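Local coordinates for heterokaryon incompatibility protein S (Podospora anserina, PDB 2WVO) that triggers vegetative incompatibility and cell death when it meets the prion form of its HET-s counterpart, its globular domain also restraining its own prion domain, at residues A[5-9]-A[10-14]. Residues are numbered along the deposited sequence; the frame is centred on the assembly and turned at random.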
loop_
_atom_site.group_PDB
_atom_site.type_symbol
_atom_site.label_atom_id
_atom_site.label_comp_id
_atom_site.label_asym_id
_atom_site.label_seq_id
_atom_site.Cartn_x
_atom_site.Cartn_y
_atom_site.Cartn_z
ATOM N N PHE A 5 -5.681 11.254 4.940
ATOM C CA PHE A 5 -5.803 11.896 3.626
ATOM C C PHE A 5 -5.867 13.433 3.707
ATOM O O PHE A 5 -5.180 14.123 2.955
ATOM C CB PHE A 5 -7.039 11.342 2.885
ATOM C CG PHE A 5 -7.113 11.729 1.424
ATOM C CD1 PHE A 5 -6.577 10.896 0.442
ATOM C CD2 PHE A 5 -7.716 12.931 1.028
ATOM C CE1 PHE A 5 -6.643 11.244 -0.911
ATOM C CE2 PHE A 5 -7.776 13.290 -0.321
ATOM C CZ PHE A 5 -7.247 12.445 -1.290
ATOM N N GLU A 6 -6.693 13.953 4.615
ATOM C CA GLU A 6 -6.830 15.401 4.835
ATOM C C GLU A 6 -5.506 16.046 5.241
ATOM O O GLU A 6 -5.129 17.092 4.721
ATOM C CB GLU A 6 -7.843 15.698 5.947
ATOM C CG GLU A 6 -9.302 15.510 5.621
ATOM C CD GLU A 6 -10.164 15.862 6.833
ATOM O OE1 GLU A 6 -10.199 17.071 7.207
ATOM O OE2 GLU A 6 -10.770 14.925 7.427
ATOM N N ILE A 7 -4.829 15.416 6.196
ATOM C CA ILE A 7 -3.498 15.841 6.660
ATOM C C ILE A 7 -2.478 15.932 5.519
ATOM O O ILE A 7 -1.810 16.963 5.368
ATOM C CB ILE A 7 -2.981 14.917 7.793
ATOM C CG1 ILE A 7 -3.876 15.080 9.028
ATOM C CG2 ILE A 7 -1.492 15.194 8.117
ATOM C CD1 ILE A 7 -4.173 13.770 9.727
ATOM N N VAL A 8 -2.389 14.874 4.707
ATOM C CA VAL A 8 -1.498 14.869 3.534
ATOM C C VAL A 8 -1.868 15.952 2.498
ATOM O O VAL A 8 -0.988 16.498 1.818
ATOM C CB VAL A 8 -1.444 13.479 2.846
ATOM C CG1 VAL A 8 -0.541 13.509 1.598
ATOM C CG2 VAL A 8 -0.967 12.410 3.825
ATOM N N ALA A 9 -3.168 16.249 2.387
ATOM C CA ALA A 9 -3.673 17.304 1.505
ATOM C C ALA A 9 -3.306 18.724 1.974
ATOM O O ALA A 9 -3.434 19.677 1.201
ATOM C CB ALA A 9 -5.198 17.177 1.335
ATOM N N GLY A 10 -2.846 18.863 3.220
ATOM C CA GLY A 10 -2.524 20.180 3.799
ATOM C C GLY A 10 -1.156 20.744 3.436
ATOM O O GLY A 10 -0.583 20.388 2.401
ATOM N N ALA A 11 -0.629 21.620 4.297
ATOM C CA ALA A 11 0.637 22.334 4.023
ATOM C C ALA A 11 1.662 22.186 5.158
ATOM O O ALA A 11 2.439 23.108 5.446
ATOM C CB ALA A 11 0.356 23.830 3.721
ATOM N N LEU A 12 1.660 21.021 5.803
ATOM C CA LEU A 12 2.598 20.724 6.886
ATOM C C LEU A 12 4.040 20.492 6.403
ATOM O O LEU A 12 4.270 20.136 5.245
ATOM C CB LEU A 12 2.104 19.521 7.695
ATOM C CG LEU A 12 0.727 19.678 8.339
ATOM C CD1 LEU A 12 0.332 18.418 9.100
ATOM C CD2 LEU A 12 0.671 20.931 9.247
ATOM N N GLY A 13 5.004 20.724 7.294
ATOM C CA GLY A 13 6.383 20.297 7.056
ATOM C C GLY A 13 6.542 18.864 7.544
ATOM O O GLY A 13 5.577 18.271 8.016
ATOM N N VAL A 14 7.748 18.306 7.429
ATOM C CA VAL A 14 8.050 16.954 7.948
ATOM C C VAL A 14 7.574 16.759 9.392
ATOM O O VAL A 14 6.916 15.760 9.697
ATOM C CB VAL A 14 9.567 16.597 7.851
ATOM C CG1 VAL A 14 9.830 15.177 8.355
ATOM C CG2 VAL A 14 10.094 16.757 6.422
HETATM O O HOH W 1 0.330 18.481 4.891
HETATM O O HOH W 2 0.424 18.917 0.391
#
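One face of the Ile7 carbonyl group is met by Gly10 N, which stands well above the plane, 64° out of it. A water lies slightly to the other side of that plane. A short loop joins two helices of the HeLo domain: residues 10-13 link helix 3-9 to helix 14-23. The Gly10 N to Ile7 O bond is 3.0 Å long and spans three residues, as in a 3-10 turn. Its N-H...O angle is 153°. The water donates to Ile7 O at 2.7 Å and accepts from Leu12 N at 3.0 Å. It therefore bridges the helix end and the linker. Gly13 then takes the N-cap position of the next helix.

Leu12 turns back toward helix 3-9. Ile7 CG2, anti to its backbone nitrogen, is the branch that Leu12 meets. Leu17 and Asn20 of helix 14-23 touch both side chains, and Leu88 of helix 75-104 also packs on Ile7. Farther back on helix 3-9, the Phe5 ring stacks on Phe5 of the second subunit, so this helix takes part in the dimer contact. The single apolar touch across the turn is Ile7 CG2 to Leu12 CD1, at 3.8 Å.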